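Local coordinates for PR domain zinc finger protein 2 (Homo sapiens, PDB 2QPW) that methylates histone H3 on a specific lysine through its PR domain, a SET-related module that uses S-adenosyl-L-methionine as methyl donor, at residues Phe115-Asn120 and Tyr124-Lys129; Ala12-Ala17 and Leu100-Trp105. All blocks are in the same frame, centred on the assembly; numbering follows the deposited sequence.

Interaction 1: Phe115-Asn120 and Tyr124-Lys129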
ATOM      1  N   PHE A 115      -9.344  -0.285  -0.106  1.00 15.37           N
ATOM      2  CA  PHE A 115      -9.602   1.024  -0.761  1.00 15.94           C
ATOM      3  C   PHE A 115      -9.171   2.160   0.168  1.00 15.65           C
ATOM      4  O   PHE A 115      -9.162   1.980   1.408  1.00 16.24           O
ATOM      5  CB  PHE A 115     -11.071   1.211  -1.173  1.00 16.38           C
ATOM      6  CG  PHE A 115     -12.064   1.277  -0.016  1.00 18.32           C
ATOM      7  CD1 PHE A 115     -12.442   2.505   0.539  1.00 18.91           C
ATOM      8  CD2 PHE A 115     -12.661   0.097   0.485  1.00 19.28           C
ATOM      9  CE1 PHE A 115     -13.382   2.570   1.588  1.00 19.68           C
ATOM     10  CE2 PHE A 115     -13.593   0.155   1.539  1.00 21.80           C
ATOM     11  CZ  PHE A 115     -13.951   1.398   2.087  1.00 19.55           C
ATOM     12  N   PRO A 116      -8.798   3.326  -0.417  1.00 15.92           N
ATOM     13  CA  PRO A 116      -8.306   4.440   0.414  1.00 16.54           C
ATOM     14  C   PRO A 116      -9.448   5.331   0.949  1.00 16.91           C
ATOM     15  O   PRO A 116     -10.469   5.517   0.293  1.00 16.97           O
ATOM     16  CB  PRO A 116      -7.402   5.220  -0.557  1.00 16.14           C
ATOM     17  CG  PRO A 116      -8.083   5.068  -1.883  1.00 15.93           C
ATOM     18  CD  PRO A 116      -8.748   3.665  -1.856  1.00 15.55           C
ATOM     19  N   LEU A 117      -9.255   5.865   2.143  1.00 18.00           N
ATOM     20  CA  LEU A 117     -10.171   6.876   2.664  1.00 19.84           C
ATOM     21  C   LEU A 117      -9.392   7.886   3.525  1.00 19.99           C
ATOM     22  O   LEU A 117      -8.418   7.529   4.209  1.00 19.25           O
ATOM     23  CB  LEU A 117     -11.317   6.238   3.414  1.00 21.81           C
ATOM     24  CG  LEU A 117     -11.091   5.731   4.821  1.00 24.60           C
ATOM     25  CD1 LEU A 117     -12.396   5.734   5.648  1.00 28.21           C
ATOM     26  CD2 LEU A 117     -10.496   4.317   4.757  1.00 26.96           C
ATOM     27  N   GLU A 118      -9.765   9.155   3.432  1.00 19.15           N
ATOM     28  CA  GLU A 118      -9.018  10.203   4.141  1.00 19.87           C
ATOM     29  C   GLU A 118      -9.713  10.526   5.458  1.00 20.28           C
ATOM     30  O   GLU A 118     -10.921  10.772   5.457  1.00 20.10           O
ATOM     31  CB  GLU A 118      -8.911  11.469   3.279  1.00 19.90           C
ATOM     32  CG  GLU A 118      -7.977  12.507   3.835  1.00 21.48           C
ATOM     33  CD  GLU A 118      -7.947  13.783   3.029  1.00 24.65           C
ATOM     34  OE1 GLU A 118      -7.759  13.702   1.783  1.00 31.25           O
ATOM     35  OE2 GLU A 118      -8.077  14.873   3.651  1.00 27.40           O
ATOM     36  N   ILE A 119      -8.954  10.516   6.561  1.00 19.73           N
ATOM     37  CA  ILE A 119      -9.452  10.927   7.894  1.00 20.88           C
ATOM     38  C   ILE A 119      -8.379  11.791   8.568  1.00 20.39           C
ATOM     39  O   ILE A 119      -7.194  11.387   8.639  1.00 19.14           O
ATOM     40  CB  ILE A 119      -9.689   9.709   8.847  1.00 21.12           C
ATOM     41  CG1 ILE A 119     -10.541   8.615   8.174  1.00 20.98           C
ATOM     42  CG2 ILE A 119     -10.350  10.184  10.156  1.00 22.87           C
ATOM     43  CD1 ILE A 119     -10.534   7.299   8.927  1.00 23.47           C
ATOM     44  N   ASN A 120      -8.780  12.960   9.085  1.00 21.74           N
ATOM     45  CA  ASN A 120      -7.822  13.932   9.644  1.00 22.31           C
ATOM     46  C   ASN A 120      -6.576  14.199   8.772  1.00 20.32           C
ATOM     47  O   ASN A 120      -5.423  14.245   9.261  1.00 18.97           O
ATOM     48  CB  ASN A 120      -7.415  13.530  11.066  1.00 23.44           C
ATOM     49  CG  ASN A 120      -8.616  13.345  11.981  1.00 27.08           C
ATOM     50  OD1 ASN A 120      -9.621  14.057  11.853  1.00 30.10           O
ATOM     51  ND2 ASN A 120      -8.540  12.354  12.869  1.00 31.01           N
ATOM     52  N   TYR A 124      -5.963   6.312   5.087  1.00 14.95           N
ATOM     53  CA  TYR A 124      -6.077   4.981   5.712  1.00 14.80           C
ATOM     54  C   TYR A 124      -6.539   3.998   4.624  1.00 15.46           C
ATOM     55  O   TYR A 124      -7.114   4.417   3.606  1.00 15.93           O
ATOM     56  CB  TYR A 124      -7.121   5.016   6.837  1.00 15.91           C
ATOM     57  CG  TYR A 124      -6.687   5.826   8.045  1.00 16.49           C
ATOM     58  CD1 TYR A 124      -6.300   5.191   9.240  1.00 20.54           C
ATOM     59  CD2 TYR A 124      -6.653   7.227   7.997  1.00 16.71           C
ATOM     60  CE1 TYR A 124      -5.886   5.964  10.368  1.00 19.82           C
ATOM     61  CE2 TYR A 124      -6.260   7.987   9.105  1.00 19.59           C
ATOM     62  CZ  TYR A 124      -5.874   7.340  10.289  1.00 20.70           C
ATOM     63  OH  TYR A 124      -5.474   8.100  11.413  1.00 20.55           O
ATOM     64  N   TYR A 125      -6.325   2.703   4.853  1.00 14.21           N
ATOM     65  CA  TYR A 125      -6.769   1.652   3.919  1.00 14.49           C
ATOM     66  C   TYR A 125      -7.885   0.881   4.634  1.00 15.49           C
ATOM     67  O   TYR A 125      -7.727   0.524   5.828  1.00 16.94           O
ATOM     68  CB  TYR A 125      -5.622   0.678   3.604  1.00 14.57           C
ATOM     69  CG  TYR A 125      -4.477   1.203   2.731  1.00 13.87           C
ATOM     70  CD1 TYR A 125      -4.560   2.448   2.066  1.00 12.27           C
ATOM     71  CD2 TYR A 125      -3.324   0.445   2.551  1.00 14.64           C
ATOM     72  CE1 TYR A 125      -3.511   2.896   1.229  1.00 12.13           C
ATOM     73  CE2 TYR A 125      -2.281   0.877   1.724  1.00 13.98           C
ATOM     74  CZ  TYR A 125      -2.388   2.113   1.075  1.00 14.62           C
ATOM     75  OH  TYR A 125      -1.352   2.510   0.255  1.00 15.84           O
ATOM     76  N   LYS A 126      -9.000   0.644   3.945  1.00 16.65           N
ATOM     77  CA  LYS A 126     -10.134  -0.094   4.529  1.00 18.57           C
ATOM     78  C   LYS A 126     -10.391  -1.338   3.675  1.00 18.22           C
ATOM     79  O   LYS A 126     -10.230  -1.280   2.449  1.00 16.67           O
ATOM     80  CB  LYS A 126     -11.370   0.793   4.584  1.00 19.30           C
ATOM     81  CG  LYS A 126     -12.531   0.167   5.343  1.00 23.89           C
ATOM     82  CD  LYS A 126     -13.723   1.105   5.498  1.00 25.21           C
ATOM     83  CE  LYS A 126     -13.736   1.797   6.823  1.00 33.37           C
ATOM     84  NZ  LYS A 126     -15.043   2.533   6.954  1.00 37.89           N
ATOM     85  N   THR A 127     -10.761  -2.455   4.304  1.00 17.37           N
ATOM     86  CA  THR A 127     -11.035  -3.682   3.526  1.00 18.06           C
ATOM     87  C   THR A 127     -12.397  -3.598   2.810  1.00 19.06           C
ATOM     88  O   THR A 127     -13.442  -3.243   3.407  1.00 18.90           O
ATOM     89  CB  THR A 127     -10.954  -4.995   4.366  1.00 18.51           C
ATOM     90  OG1 THR A 127     -11.925  -4.939   5.409  1.00 18.59           O
ATOM     91  CG2 THR A 127      -9.536  -5.190   5.005  1.00 19.58           C
ATOM     92  N   LEU A 128     -12.361  -3.939   1.521  1.00 19.79           N
ATOM     93  CA  LEU A 128     -13.487  -3.850   0.602  1.00 21.82           C
ATOM     94  C   LEU A 128     -14.354  -5.105   0.711  1.00 21.83           C
ATOM     95  O   LEU A 128     -15.549  -5.106   0.376  1.00 22.67           O
ATOM     96  CB  LEU A 128     -12.906  -3.713  -0.817  1.00 21.56           C
ATOM     97  CG  LEU A 128     -13.801  -3.549  -2.038  1.00 25.14           C
ATOM     98  CD1 LEU A 128     -14.805  -2.411  -1.844  1.00 26.53           C
ATOM     99  CD2 LEU A 128     -12.900  -3.294  -3.280  1.00 24.07           C
ATOM    100  N   LYS A 129     -13.717  -6.196   1.138  1.00 21.20           N
ATOM    101  CA  LYS A 129     -14.327  -7.520   1.242  1.00 22.37           C
ATOM    102  C   LYS A 129     -13.529  -8.265   2.297  1.00 21.82           C
ATOM    103  O   LYS A 129     -12.417  -7.811   2.642  1.00 21.27           O
ATOM    104  CB  LYS A 129     -14.268  -8.261  -0.100  1.00 21.99           C
ATOM    105  CG  LYS A 129     -12.883  -8.546  -0.657  1.00 25.81           C
ATOM    106  CD  LYS A 129     -12.970  -8.752  -2.177  1.00 31.80           C
ATOM    107  CE  LYS A 129     -12.001  -9.811  -2.647  1.00 35.65           C
ATOM    108  NZ  LYS A 129     -12.365 -10.255  -4.028  1.00 37.31           N
TER
HETATM  109  O   HOH W   1      -5.810  10.867  10.980  1.00 40.91           O

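Interaction 2: Ala12-Ala17 and Leu100-Trp105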
ATOM      1  N   ALA A  12      17.031  -5.004  -9.813  1.00 33.98           N
ATOM      2  CA  ALA A  12      16.932  -4.693  -8.376  1.00 33.21           C
ATOM      3  C   ALA A  12      15.980  -5.674  -7.662  1.00 32.36           C
ATOM      4  O   ALA A  12      14.930  -6.043  -8.205  1.00 32.65           O
ATOM      5  CB  ALA A  12      16.442  -3.244  -8.196  1.00 34.30           C
ATOM      6  N   THR A  13      16.363  -6.118  -6.470  1.00 30.78           N
ATOM      7  CA  THR A  13      15.501  -6.981  -5.655  1.00 28.88           C
ATOM      8  C   THR A  13      15.401  -6.435  -4.226  1.00 27.81           C
ATOM      9  O   THR A  13      16.421  -6.047  -3.634  1.00 28.30           O
ATOM     10  CB  THR A  13      16.035  -8.431  -5.610  1.00 28.83           C
ATOM     11  OG1 THR A  13      16.144  -8.953  -6.946  1.00 29.75           O
ATOM     12  CG2 THR A  13      15.103  -9.322  -4.807  1.00 29.13           C
ATOM     13  N   GLU A  14      14.187  -6.403  -3.669  1.00 25.88           N
ATOM     14  CA  GLU A  14      13.975  -5.993  -2.283  1.00 24.70           C
ATOM     15  C   GLU A  14      13.588  -7.221  -1.469  1.00 24.67           C
ATOM     16  O   GLU A  14      12.562  -7.858  -1.769  1.00 23.80           O
ATOM     17  CB  GLU A  14      12.836  -4.966  -2.249  1.00 24.83           C
ATOM     18  CG  GLU A  14      12.465  -4.435  -0.888  1.00 27.20           C
ATOM     19  CD  GLU A  14      11.177  -3.621  -0.981  1.00 30.16           C
ATOM     20  OE1 GLU A  14      10.105  -4.206  -1.305  1.00 23.75           O
ATOM     21  OE2 GLU A  14      11.263  -2.382  -0.779  1.00 30.56           O
ATOM     22  N   THR A  15      14.378  -7.554  -0.438  1.00 23.23           N
ATOM     23  CA  THR A  15      14.093  -8.718   0.430  1.00 23.44           C
ATOM     24  C   THR A  15      13.655  -8.348   1.859  1.00 22.90           C
ATOM     25  O   THR A  15      13.717  -7.178   2.227  1.00 23.46           O
ATOM     26  CB  THR A  15      15.299  -9.680   0.489  1.00 24.75           C
ATOM     27  OG1 THR A  15      16.277  -9.169   1.417  1.00 25.32           O
ATOM     28  CG2 THR A  15      15.915  -9.802  -0.904  1.00 23.40           C
ATOM     29  N   LEU A  16      13.204  -9.328   2.658  1.00 22.46           N
ATOM     30  CA  LEU A  16      12.829  -9.032   4.055  1.00 22.13           C
ATOM     31  C   LEU A  16      13.986  -8.428   4.856  1.00 23.53           C
ATOM     32  O   LEU A  16      13.780  -7.567   5.736  1.00 23.34           O
ATOM     33  CB  LEU A  16      12.226 -10.247   4.798  1.00 22.49           C
ATOM     34  CG  LEU A  16      10.787 -10.643   4.540  1.00 22.37           C
ATOM     35  CD1 LEU A  16      10.475 -12.007   5.210  1.00 23.38           C
ATOM     36  CD2 LEU A  16       9.786  -9.551   5.015  1.00 24.67           C
ATOM     37  N   ALA A  17      15.208  -8.859   4.534  1.00 24.18           N
ATOM     38  CA  ALA A  17      16.388  -8.325   5.203  1.00 26.17           C
ATOM     39  C   ALA A  17      16.521  -6.811   5.092  1.00 26.25           C
ATOM     40  O   ALA A  17      17.107  -6.207   5.985  1.00 27.98           O
ATOM     41  CB  ALA A  17      17.658  -9.024   4.698  1.00 26.42           C
ATOM     42  N   LEU A 100       2.329   0.159   5.735  1.00 12.45           N
ATOM     43  CA  LEU A 100       1.393   0.384   4.581  1.00 13.28           C
ATOM     44  C   LEU A 100       2.082   0.631   3.256  1.00 13.19           C
ATOM     45  O   LEU A 100       1.545   0.270   2.190  1.00 13.00           O
ATOM     46  CB  LEU A 100       0.364   1.499   4.874  1.00 12.87           C
ATOM     47  CG  LEU A 100      -0.792   1.125   5.809  1.00 13.35           C
ATOM     48  CD1 LEU A 100      -0.337   1.133   7.311  1.00 15.83           C
ATOM     49  CD2 LEU A 100      -1.922   2.087   5.595  1.00 13.27           C
ATOM     50  N   ARG A 101       3.309   1.158   3.310  1.00 13.08           N
ATOM     51  CA  ARG A 101       4.152   1.324   2.094  1.00 13.07           C
ATOM     52  C   ARG A 101       4.295   0.031   1.255  1.00 14.26           C
ATOM     53  O   ARG A 101       4.339   0.044  -0.006  1.00 15.09           O
ATOM     54  CB  ARG A 101       5.561   1.772   2.512  1.00 14.03           C
ATOM     55  CG  ARG A 101       6.553   1.860   1.309  1.00 13.75           C
ATOM     56  CD  ARG A 101       7.979   1.907   1.727  1.00 18.34           C
ATOM     57  NE  ARG A 101       8.887   2.121   0.601  1.00 16.61           N
ATOM     58  CZ  ARG A 101       9.464   1.172  -0.137  1.00 18.24           C
ATOM     59  NH1 ARG A 101       9.258  -0.133   0.082  1.00 17.97           N
ATOM     60  NH2 ARG A 101      10.305   1.540  -1.082  1.00 18.18           N
ATOM     61  N   TYR A 102       4.386  -1.084   1.960  1.00 12.36           N
ATOM     62  CA  TYR A 102       4.630  -2.401   1.335  1.00 14.85           C
ATOM     63  C   TYR A 102       3.380  -3.068   0.727  1.00 14.71           C
ATOM     64  O   TYR A 102       3.505  -4.115   0.060  1.00 15.63           O
ATOM     65  CB  TYR A 102       5.306  -3.319   2.365  1.00 14.63           C
ATOM     66  CG  TYR A 102       6.696  -2.839   2.717  1.00 15.96           C
ATOM     67  CD1 TYR A 102       7.789  -3.232   1.949  1.00 15.70           C
ATOM     68  CD2 TYR A 102       6.922  -1.942   3.797  1.00 15.30           C
ATOM     69  CE1 TYR A 102       9.094  -2.777   2.227  1.00 17.64           C
ATOM     70  CE2 TYR A 102       8.221  -1.462   4.075  1.00 15.58           C
ATOM     71  CZ  TYR A 102       9.295  -1.905   3.307  1.00 17.67           C
ATOM     72  OH  TYR A 102      10.567  -1.476   3.557  1.00 17.50           O
ATOM     73  N   VAL A 103       2.181  -2.504   0.959  1.00 13.31           N
ATOM     74  CA  VAL A 103       0.947  -3.018   0.296  1.00 12.73           C
ATOM     75  C   VAL A 103       1.013  -2.721  -1.217  1.00 12.50           C
ATOM     76  O   VAL A 103       0.999  -1.535  -1.661  1.00 12.99           O
ATOM     77  CB  VAL A 103      -0.330  -2.391   0.902  1.00 12.77           C
ATOM     78  CG1 VAL A 103      -1.606  -2.812   0.136  1.00 13.80           C
ATOM     79  CG2 VAL A 103      -0.431  -2.699   2.417  1.00 11.35           C
ATOM     80  N   ASN A 104       1.117  -3.781  -2.011  1.00 13.87           N
ATOM     81  CA  ASN A 104       1.190  -3.628  -3.458  0.50 13.85           C
ATOM     82  C   ASN A 104      -0.147  -3.201  -4.078  1.00 14.61           C
ATOM     83  O   ASN A 104      -1.199  -3.352  -3.467  1.00 14.88           O
ATOM     84  CB  ASN A 104       1.705  -4.927  -4.106  0.50 14.14           C
ATOM     85  CG  ASN A 104       2.451  -4.686  -5.421  0.50 13.49           C
ATOM     86  OD1 ASN A 104       2.549  -3.547  -5.913  0.50 13.16           O
ATOM     87  ND2 ASN A 104       2.965  -5.777  -6.016  0.50 14.26           N
ATOM     88  N   TRP A 105      -0.102  -2.675  -5.317  1.00 14.92           N
ATOM     89  CA  TRP A 105      -1.304  -2.248  -6.026  1.00 15.73           C
ATOM     90  C   TRP A 105      -1.871  -3.414  -6.869  1.00 16.01           C
ATOM     91  O   TRP A 105      -1.116  -4.159  -7.520  1.00 16.34           O
ATOM     92  CB  TRP A 105      -0.950  -1.105  -6.984  1.00 16.86           C
ATOM     93  CG  TRP A 105      -0.666   0.194  -6.334  1.00 16.80           C
ATOM     94  CD1 TRP A 105       0.506   0.577  -5.707  1.00 19.43           C
ATOM     95  CD2 TRP A 105      -1.563   1.299  -6.219  1.00 15.43           C
ATOM     96  NE1 TRP A 105       0.383   1.860  -5.225  1.00 20.96           N
ATOM     97  CE2 TRP A 105      -0.873   2.327  -5.527  1.00 19.82           C
ATOM     98  CE3 TRP A 105      -2.872   1.536  -6.660  1.00 17.71           C
ATOM     99  CZ2 TRP A 105      -1.449   3.586  -5.287  1.00 20.36           C
ATOM    100  CZ3 TRP A 105      -3.436   2.787  -6.432  1.00 19.31           C
ATOM    101  CH2 TRP A 105      -2.740   3.777  -5.719  1.00 17.33           C
TER
HETATM  102  O   HOH W   2      12.670  -2.079   1.917  1.00 25.47           O

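Interaction 1: Phe115-Asn120 and Tyr124-Lys129
A beta hairpin of the SET-related PR domain, strands 104-119 and 122-127, brings F115, P116 and L117 into an antiparallel ladder with K126, Y125 and Y124. F115 and K126 form one hydrogen-bonded pair, with F115 N to K126 O and K126 N to F115 O both at 2.9 Å. L117 and Y124 form the next, and their bond from Y124 N to L117 O is nearly straight (175° at the hydrogen). P116 and Y125 make the non-hydrogen-bonded pair between them, a place that suits proline because no N-H has to reach across to the partner strand; its CA still approaches Y124 O as a CA-H...O contact of 3.4 Å.

F115, L117, Y124 and K126 share one face of the sheet. With CG of F115 set between its own N and carbonyl carbon (chi1 65°), the ring swings over toward K126, and the two side chains run alongside each other. CB of K126 sits over the ring face, 4.0 Å from its centroid, in a CH-pi contact, while K126 CD touches F115 CZ at 3.4 Å. L128 CB comes to the ring's edge. K126 CB also meets L117 CD2 at 3.6 Å; the long aliphatic part of lysine thus packs as a hydrophobic residue, and a bend at chi3 turns the chain beyond. Y125 points to the other face, where it is buried against L100 and its OH bonds to W77 NE1.

Toward the hairpin turn I119 crosses Y124 at about a right angle, its CD1 over one face of the phenol ring. A water in the plane of that ring, at its edge, bridges the turn end, lying 2.8 Å from both Y124 OH and I119 O.

Interaction 2: Ala12-Ala17 and Leu100-Trp105
E14 and Y102 are the closest backbone points of an N-terminal segment, 12-17, extended up to T15 before a 3-10 turn begins at L16, and a turn of helical phi/psi at 100-102, yet their CA atoms stand 10.6 Å apart, so long side chains must span the gap. E14 supplies one: its CG is anti to the backbone N (chi1 179°), and the chain runs out almost fully extended to meet R101 coming from the opposite direction. R101 NH1 donates to E14 OE2 at 3.1 Å in a salt bridge, approaching on the syn side of the carboxylate. The bond is moderately bent, 150° at the hydrogen, and the two charged planes are turned 61° against each other. It is a single bond, for the second oxygen and second amino group have other partners.

E14 OE1 accepts I43 N; R101 gives NE to A91 O and NH2 to T92 O, and its guanidinium makes a cation-pi contact with Y75. Arginine and glutamate suit this buried site because each has several polar atoms to spend there. CE1 of Y102 lies 3.7 Å from E14 OE2, and a water 2.7 Å from Y102 OH donates to the same carboxylate oxygen.

Ahead of helix 21-25, segment 12-17 is tied by the E14 backbone to T41, while the Y102 ring packs on L33 of strand 31-35 and on I43 and V45 of strand 43-47.

Overall arrangement
Both interactions draw on the long, interrupted strand 104-119: interaction 2 uses the turn leading into it, interaction 1 its far end. They lie on opposite sides of the chain's centre, about 20 Å apart between centres, but meet directly where Y125 packs against L100 and V103. Interaction 1 joins neighbours in sequence through a regular backbone ladder, with a partly exposed face of aromatic and aliphatic groups. Interaction 2 is buried and far smaller, 90 Å² against 512 Å², and brings together segments more than eighty residues apart by one charged side-chain pair, without any backbone bond between them.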